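Local coordinates for protein Blo t 1 allergen (Blomia tropicalis, PDB 5JT8) that is a mite allergen of the papain family, probably made as a proenzyme whose mature form acts as a cysteine protease, at residues A[119-129]-A[147-158]. Numbering follows the deposited sequence.
Sequences WRQKARLTRIR and ESLYSIQKQQSI. With NO3 (nitrate ion), chain I.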
ATOM      1  N   TRP A 119      -4.630  -2.877  15.197  1.00 30.43           N
ATOM      2  CA  TRP A 119      -3.831  -4.101  15.251  1.00 30.40           C
ATOM      3  C   TRP A 119      -2.389  -3.846  15.720  1.00 28.12           C
ATOM      4  O   TRP A 119      -1.755  -4.747  16.273  1.00 35.56           O
ATOM      5  CB  TRP A 119      -3.817  -4.811  13.895  1.00 27.21           C
ATOM      6  CG  TRP A 119      -5.006  -5.667  13.674  1.00 24.03           C
ATOM      7  CD1 TRP A 119      -5.989  -5.486  12.728  1.00 23.18           C
ATOM      8  CD2 TRP A 119      -5.366  -6.849  14.403  1.00 24.93           C
ATOM      9  NE1 TRP A 119      -6.929  -6.483  12.831  1.00 23.48           N
ATOM     10  CE2 TRP A 119      -6.574  -7.331  13.849  1.00 25.51           C
ATOM     11  CE3 TRP A 119      -4.795  -7.536  15.486  1.00 31.91           C
ATOM     12  CZ2 TRP A 119      -7.214  -8.476  14.323  1.00 24.65           C
ATOM     13  CZ3 TRP A 119      -5.434  -8.669  15.968  1.00 30.23           C
ATOM     14  CH2 TRP A 119      -6.640  -9.127  15.389  1.00 27.47           C
ATOM     15  N   ARG A 120      -1.879  -2.628  15.537  1.00 32.18           N
ATOM     16  CA  ARG A 120      -0.534  -2.300  16.038  1.00 34.07           C
ATOM     17  C   ARG A 120      -0.417  -2.456  17.558  1.00 40.62           C
ATOM     18  O   ARG A 120       0.683  -2.606  18.098  1.00 34.51           O
ATOM     19  CB  ARG A 120      -0.140  -0.870  15.676  1.00 32.50           C
ATOM     20  CG  ARG A 120      -0.053  -0.557  14.191  1.00 38.24           C
ATOM     21  CD  ARG A 120       0.261   0.928  13.985  1.00 38.84           C
ATOM     22  NE  ARG A 120      -0.800   1.774  14.527  1.00 35.58           N
ATOM     23  CZ  ARG A 120      -0.838   3.100  14.430  1.00 36.91           C
ATOM     24  NH1 ARG A 120       0.136   3.748  13.805  1.00 40.29           N
ATOM     25  NH2 ARG A 120      -1.859   3.782  14.958  1.00 30.06           N
ATOM     26  N   GLN A 121      -1.553  -2.401  18.246  1.00 40.36           N
ATOM     27  CA  GLN A 121      -1.561  -2.505  19.697  1.00 40.89           C
ATOM     28  C   GLN A 121      -1.994  -3.878  20.157  1.00 37.33           C
ATOM     29  O   GLN A 121      -1.757  -4.244  21.299  1.00 38.38           O
ATOM     30  CB  GLN A 121      -2.473  -1.438  20.318  1.00 52.14           C
ATOM     31  CG  GLN A 121      -1.799  -0.078  20.430  1.00 65.16           C
ATOM     32  CD  GLN A 121      -2.762   1.033  20.767  1.00 80.12           C
ATOM     33  OE1 GLN A 121      -3.483   0.965  21.762  1.00 90.81           O
ATOM     34  NE2 GLN A 121      -2.777   2.074  19.943  1.00 81.48           N
ATOM     35  N   LYS A 122      -2.633  -4.638  19.274  1.00 39.61           N
ATOM     36  CA  LYS A 122      -3.127  -5.962  19.645  1.00 49.27           C
ATOM     37  C   LYS A 122      -2.111  -7.052  19.294  1.00 47.72           C
ATOM     38  O   LYS A 122      -2.229  -8.209  19.712  1.00 42.96           O
ATOM     39  CB  LYS A 122      -4.467  -6.249  18.954  1.00 51.10           C
ATOM     40  CG  LYS A 122      -5.461  -5.099  19.009  1.00 52.12           C
ATOM     41  CD  LYS A 122      -6.893  -5.597  18.988  1.00 53.38           C
ATOM     42  CE  LYS A 122      -7.277  -6.211  20.334  1.00 59.90           C
ATOM     43  NZ  LYS A 122      -8.709  -6.637  20.384  1.00 64.71           N
ATOM     44  N   ALA A 123      -1.108  -6.668  18.520  1.00 36.74           N
ATOM     45  CA  ALA A 123      -0.172  -7.622  17.974  1.00 36.78           C
ATOM     46  C   ALA A 123       1.101  -6.881  17.648  1.00 39.52           C
ATOM     47  O   ALA A 123       1.091  -5.656  17.469  1.00 35.29           O
ATOM     48  CB  ALA A 123      -0.751  -8.300  16.720  1.00 39.67           C
ATOM     49  N   ARG A 124       2.205  -7.611  17.600  1.00 36.31           N
ATOM     50  CA  ARG A 124       3.456  -7.001  17.207  1.00 45.97           C
ATOM     51  C   ARG A 124       3.498  -7.146  15.710  1.00 39.46           C
ATOM     52  O   ARG A 124       3.791  -8.217  15.213  1.00 38.37           O
ATOM     53  CB  ARG A 124       4.664  -7.669  17.877  1.00 56.10           C
ATOM     54  CG  ARG A 124       5.454  -6.728  18.790  1.00 70.63           C
ATOM     55  CD  ARG A 124       6.800  -7.314  19.244  1.00 79.67           C
ATOM     56  NE  ARG A 124       6.774  -8.772  19.346  1.00 83.69           N
ATOM     57  CZ  ARG A 124       7.604  -9.582  18.691  1.00 86.70           C
ATOM     58  NH1 ARG A 124       8.537  -9.074  17.893  1.00 89.53           N
ATOM     59  NH2 ARG A 124       7.507 -10.902  18.837  1.00 82.47           N
ATOM     60  N   LEU A 125       3.136  -6.088  14.993  1.00 35.42           N
ATOM     61  CA  LEU A 125       3.159  -6.136  13.537  1.00 34.74           C
ATOM     62  C   LEU A 125       4.587  -5.965  13.095  1.00 33.69           C
ATOM     63  O   LEU A 125       5.426  -5.512  13.876  1.00 37.19           O
ATOM     64  CB  LEU A 125       2.266  -5.061  12.935  1.00 29.44           C
ATOM     65  CG  LEU A 125       0.804  -5.285  13.302  1.00 34.25           C
ATOM     66  CD1 LEU A 125      -0.076  -4.246  12.613  1.00 35.61           C
ATOM     67  CD2 LEU A 125       0.389  -6.710  12.939  1.00 31.56           C
ATOM     68  N   THR A 126       4.879  -6.340  11.856  1.00 30.46           N
ATOM     69  CA  THR A 126       6.260  -6.279  11.396  1.00 37.01           C
ATOM     70  C   THR A 126       6.616  -4.845  11.029  1.00 36.33           C
ATOM     71  O   THR A 126       5.740  -3.994  10.845  1.00 30.30           O
ATOM     72  CB  THR A 126       6.509  -7.224  10.197  1.00 37.45           C
ATOM     73  OG1 THR A 126       5.673  -6.842   9.102  1.00 33.21           O
ATOM     74  CG2 THR A 126       6.208  -8.677  10.591  1.00 34.40           C
ATOM     75  N   ARG A 127       7.910  -4.583  10.935  1.00 33.88           N
ATOM     76  CA  ARG A 127       8.396  -3.238  10.671  1.00 34.80           C
ATOM     77  C   ARG A 127       7.979  -2.724   9.309  1.00 34.59           C
ATOM     78  O   ARG A 127       7.725  -3.498   8.389  1.00 33.98           O
ATOM     79  CB  ARG A 127       9.923  -3.193  10.802  1.00 34.83           C
ATOM     80  CG  ARG A 127      10.420  -3.419  12.223  1.00 42.31           C
ATOM     81  CD  ARG A 127      11.882  -3.013  12.362  1.00 56.36           C
ATOM     82  NE  ARG A 127      12.120  -2.182  13.546  1.00 68.85           N
ATOM     83  CZ  ARG A 127      11.787  -0.894  13.646  1.00 70.87           C
ATOM     84  NH1 ARG A 127      11.179  -0.272  12.636  1.00 67.93           N
ATOM     85  NH2 ARG A 127      12.050  -0.227  14.762  1.00 71.15           N
ATOM     86  N   ILE A 128       7.926  -1.405   9.191  1.00 38.67           N
ATOM     87  CA  ILE A 128       7.506  -0.749   7.965  1.00 34.30           C
ATOM     88  C   ILE A 128       8.528  -1.003   6.856  1.00 30.15           C
ATOM     89  O   ILE A 128       9.732  -0.900   7.079  1.00 39.05           O
ATOM     90  CB  ILE A 128       7.308   0.768   8.210  1.00 33.68           C
ATOM     91  CG1 ILE A 128       6.006   1.007   8.997  1.00 29.11           C
ATOM     92  CG2 ILE A 128       7.319   1.551   6.912  1.00 29.84           C
ATOM     93  CD1 ILE A 128       4.746   0.801   8.183  1.00 30.16           C
ATOM     94  N   ARG A 129       8.040  -1.350   5.665  1.00 30.56           N
ATOM     95  CA  ARG A 129       8.916  -1.646   4.528  1.00 30.15           C
ATOM     96  C   ARG A 129       8.975  -0.476   3.560  1.00 30.45           C
ATOM     97  O   ARG A 129       8.197   0.474   3.671  1.00 37.08           O
ATOM     98  CB  ARG A 129       8.438  -2.893   3.785  1.00 30.61           C
ATOM     99  CG  ARG A 129       7.971  -4.045   4.668  1.00 33.97           C
ATOM    100  CD  ARG A 129       9.059  -4.528   5.643  1.00 37.14           C
ATOM    101  NE  ARG A 129       8.693  -5.802   6.277  1.00 38.11           N
ATOM    102  CZ  ARG A 129       9.349  -6.353   7.297  1.00 39.83           C
ATOM    103  NH1 ARG A 129      10.410  -5.748   7.819  1.00 34.07           N
ATOM    104  NH2 ARG A 129       8.946  -7.514   7.796  1.00 43.30           N
ATOM    105  N   GLU A 147       2.122 -11.428   6.864  1.00 26.10           N
ATOM    106  CA  GLU A 147       2.996 -11.311   8.017  1.00 24.67           C
ATOM    107  C   GLU A 147       2.187 -10.957   9.278  1.00 24.24           C
ATOM    108  O   GLU A 147       2.427 -11.523  10.338  1.00 24.78           O
ATOM    109  CB  GLU A 147       4.107 -10.278   7.750  1.00 27.75           C
ATOM    110  CG  GLU A 147       5.073 -10.688   6.629  1.00 32.69           C
ATOM    111  CD  GLU A 147       6.130  -9.631   6.313  1.00 33.57           C
ATOM    112  OE1 GLU A 147       6.141  -8.555   6.951  1.00 34.78           O
ATOM    113  OE2 GLU A 147       6.966  -9.878   5.421  1.00 27.97           O
ATOM    114  N   SER A 148       1.209 -10.062   9.148  1.00 23.41           N
ATOM    115  CA  SER A 148       0.330  -9.709  10.268  1.00 29.30           C
ATOM    116  C   SER A 148      -0.385 -10.922  10.843  1.00 27.06           C
ATOM    117  O   SER A 148      -0.464 -11.107  12.057  1.00 23.56           O
ATOM    118  CB  SER A 148      -0.726  -8.684   9.826  1.00 26.60           C
ATOM    119  OG  SER A 148      -0.098  -7.490   9.439  1.00 33.34           O
ATOM    120  N   LEU A 149      -0.932 -11.736   9.951  1.00 23.74           N
ATOM    121  CA  LEU A 149      -1.651 -12.933  10.372  1.00 25.36           C
ATOM    122  C   LEU A 149      -0.743 -13.912  11.110  1.00 25.22           C
ATOM    123  O   LEU A 149      -1.181 -14.523  12.082  1.00 29.92           O
ATOM    124  CB  LEU A 149      -2.308 -13.611   9.168  1.00 21.16           C
ATOM    125  CG  LEU A 149      -3.430 -12.791   8.536  1.00 23.19           C
ATOM    126  CD1 LEU A 149      -4.070 -13.512   7.330  1.00 21.97           C
ATOM    127  CD2 LEU A 149      -4.494 -12.452   9.576  1.00 27.76           C
ATOM    128  N   TYR A 150       0.515 -14.068  10.670  1.00 26.18           N
ATOM    129  CA  TYR A 150       1.430 -14.971  11.381  1.00 26.08           C
ATOM    130  C   TYR A 150       1.734 -14.431  12.765  1.00 26.41           C
ATOM    131  O   TYR A 150       1.904 -15.194  13.722  1.00 30.21           O
ATOM    132  CB  TYR A 150       2.734 -15.205  10.591  1.00 33.10           C
ATOM    133  CG  TYR A 150       2.557 -16.302   9.569  1.00 35.73           C
ATOM    134  CD1 TYR A 150       2.791 -17.634   9.902  1.00 40.12           C
ATOM    135  CD2 TYR A 150       2.102 -16.015   8.298  1.00 24.84           C
ATOM    136  CE1 TYR A 150       2.591 -18.648   8.981  1.00 37.19           C
ATOM    137  CE2 TYR A 150       1.904 -17.017   7.363  1.00 30.33           C
ATOM    138  CZ  TYR A 150       2.147 -18.331   7.710  1.00 36.71           C
ATOM    139  OH  TYR A 150       1.947 -19.331   6.782  1.00 37.47           O
ATOM    140  N   SER A 151       1.784 -13.114  12.891  1.00 27.08           N
ATOM    141  CA  SER A 151       2.030 -12.519  14.210  1.00 28.59           C
ATOM    142  C   SER A 151       0.777 -12.715  15.076  1.00 26.29           C
ATOM    143  O   SER A 151       0.844 -13.188  16.207  1.00 32.04           O
ATOM    144  CB  SER A 151       2.377 -11.031  14.081  1.00 32.18           C
ATOM    145  OG  SER A 151       2.735 -10.482  15.342  1.00 35.56           O
ATOM    146  N   ILE A 152      -0.373 -12.377  14.506  1.00 27.77           N
ATOM    147  CA  ILE A 152      -1.632 -12.459  15.225  1.00 29.16           C
ATOM    148  C   ILE A 152      -1.977 -13.898  15.674  1.00 34.13           C
ATOM    149  O   ILE A 152      -2.298 -14.130  16.838  1.00 34.17           O
ATOM    150  CB  ILE A 152      -2.766 -11.892  14.367  1.00 29.84           C
ATOM    151  CG1 ILE A 152      -2.545 -10.390  14.139  1.00 22.95           C
ATOM    152  CG2 ILE A 152      -4.095 -12.127  15.048  1.00 29.26           C
ATOM    153  CD1 ILE A 152      -3.485  -9.778  13.098  1.00 22.01           C
ATOM    154  N   GLN A 153      -1.874 -14.872  14.774  1.00 27.71           N
ATOM    155  CA  GLN A 153      -2.356 -16.219  15.090  1.00 26.04           C
ATOM    156  C   GLN A 153      -1.269 -17.147  15.623  1.00 26.14           C
ATOM    157  O   GLN A 153      -1.565 -18.141  16.275  1.00 31.18           O
ATOM    158  CB  GLN A 153      -3.035 -16.822  13.850  1.00 28.12           C
ATOM    159  CG  GLN A 153      -4.233 -15.997  13.437  1.00 29.88           C
ATOM    160  CD  GLN A 153      -5.013 -16.595  12.292  1.00 34.59           C
ATOM    161  OE1 GLN A 153      -4.690 -16.375  11.127  1.00 36.68           O
ATOM    162  NE2 GLN A 153      -6.063 -17.327  12.614  1.00 34.93           N
ATOM    163  N   LYS A 154      -0.008 -16.821  15.388  1.00 27.98           N
ATOM    164  CA  LYS A 154       1.051 -17.734  15.809  1.00 31.53           C
ATOM    165  C   LYS A 154       2.140 -17.033  16.608  1.00 28.51           C
ATOM    166  O   LYS A 154       3.051 -17.680  17.073  1.00 29.84           O
ATOM    167  CB  LYS A 154       1.665 -18.445  14.581  1.00 31.08           C
ATOM    168  CG  LYS A 154       0.663 -19.264  13.770  1.00 34.84           C
ATOM    169  CD  LYS A 154       1.241 -19.757  12.434  1.00 45.98           C
ATOM    170  CE  LYS A 154       1.978 -21.092  12.566  1.00 51.00           C
ATOM    171  NZ  LYS A 154       1.104 -22.175  13.112  1.00 47.65           N
ATOM    172  N   GLN A 155       2.027 -15.716  16.789  1.00 34.67           N
ATOM    173  CA  GLN A 155       3.064 -14.936  17.482  1.00 37.15           C
ATOM    174  C   GLN A 155       4.416 -15.227  16.850  1.00 30.35           C
ATOM    175  O   GLN A 155       5.405 -15.433  17.546  1.00 32.88           O
ATOM    176  CB  GLN A 155       3.106 -15.241  18.995  1.00 36.65           C
ATOM    177  CG  GLN A 155       1.789 -14.989  19.752  1.00 39.96           C
ATOM    178  CD  GLN A 155       0.699 -16.024  19.432  1.00 43.50           C
ATOM    179  OE1 GLN A 155       0.926 -17.233  19.516  1.00 55.23           O
ATOM    180  NE2 GLN A 155      -0.479 -15.547  19.049  1.00 42.26           N
ATOM    181  N   GLN A 156       4.439 -15.306  15.521  1.00 36.72           N
ATOM    182  CA  GLN A 156       5.692 -15.456  14.780  1.00 38.43           C
ATOM    183  C   GLN A 156       5.935 -14.202  13.963  1.00 34.80           C
ATOM    184  O   GLN A 156       5.049 -13.744  13.238  1.00 30.69           O
ATOM    185  CB  GLN A 156       5.668 -16.683  13.853  1.00 35.16           C
ATOM    186  CG  GLN A 156       5.690 -18.028  14.565  1.00 45.94           C
ATOM    187  CD  GLN A 156       5.466 -19.211  13.611  1.00 48.13           C
ATOM    188  OE1 GLN A 156       5.331 -19.030  12.406  1.00 43.05           O
ATOM    189  NE2 GLN A 156       5.426 -20.421  14.162  1.00 50.48           N
ATOM    190  N   SER A 157       7.134 -13.650  14.080  1.00 31.12           N
ATOM    191  CA  SER A 157       7.517 -12.497  13.272  1.00 35.35           C
ATOM    192  C   SER A 157       8.335 -12.988  12.089  1.00 36.20           C
ATOM    193  O   SER A 157       9.439 -13.492  12.258  1.00 38.03           O
ATOM    194  CB  SER A 157       8.325 -11.484  14.093  1.00 35.31           C
ATOM    195  OG  SER A 157       7.598 -11.085  15.235  1.00 39.86           O
ATOM    196  N   ILE A 158       7.785 -12.850  10.893  1.00 40.35           N
ATOM    197  CA  ILE A 158       8.506 -13.239   9.693  1.00 40.00           C
ATOM    198  C   ILE A 158       8.539 -12.081   8.716  1.00 38.44           C
ATOM    199  O   ILE A 158       7.658 -11.198   8.713  1.00 31.62           O
ATOM    200  CB  ILE A 158       7.871 -14.464   9.021  1.00 47.74           C
ATOM    201  CG1 ILE A 158       6.433 -14.146   8.617  1.00 56.91           C
ATOM    202  CG2 ILE A 158       7.911 -15.671   9.959  1.00 49.72           C
ATOM    203  CD1 ILE A 158       5.615 -15.360   8.213  1.00 61.72           C
TER
HETATM  204  N   NO3 I 406      10.167  -7.906  10.755  1.00 79.36           N
HETATM  205  O1  NO3 I 406       9.803  -7.126  11.684  1.00 70.31           O
HETATM  206  O2  NO3 I 406       9.748  -9.102  10.724  1.00 79.04           O
HETATM  207  O3  NO3 I 406      10.959  -7.492   9.854  1.00 86.10           O
HETATM  208  O   HOH W   1       6.273  -8.767  14.391  1.00 49.22           O
HETATM  209  O   HOH W   2       1.635 -10.451  18.358  1.00 49.98           O
HETATM  210  O   HOH W   3       3.107  -7.187  10.247  1.00 39.47           O
HETATM  211  O   HOH W   4       5.449  -6.272   5.789  1.00 36.45           O
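Glu-147, near the middle of helix 139-154, shows how one carboxylate oxygen can gather a passing chain. Its OE1 accepts the hydroxyl of Thr-126, OG1 to OE1 2.8 Å, nearly along the C-O axis, and forms a salt bridge with Arg-129, NH2 to OE1 3.1 Å. The arginine bond is fairly straight (163°) and lies close to the guanidinium plane, yet it meets the carboxylate from above, the two planes standing 83° apart. One helical turn on, Ser-151 OG donates to Arg-124 O over a short 2.5 Å, from above the carbonyl plane; OG reaches it because chi1 (-175°) swings the hydroxyl away from the serine's own backbone N. At the far end the contact turns apolar: CD1 of Ile-152 sits over one face of Trp-119, 3.6 Å from the centroid of the six-membered ring, a CH-pi contact, while CG1 touches Ala-123 CB.

In the second shell, OE2 of Glu-147 accepts the backbone N of Leu-160, which would help fix the rotation of the carboxylate, and Trp-119 NE1 donates a hydrogen bond to Ile-244 O. A nitrate, probably from the crystallisation liquor, is held by Arg-129 NH1 and the backbone N of Arg-127. Two side-chain donors and a water converge on OE1 and would be expected to stabilise the carboxylate as an anion. Hydrogen bonds, charge and ring packing together dock the 119-129 segment along the helix of this papain-family domain.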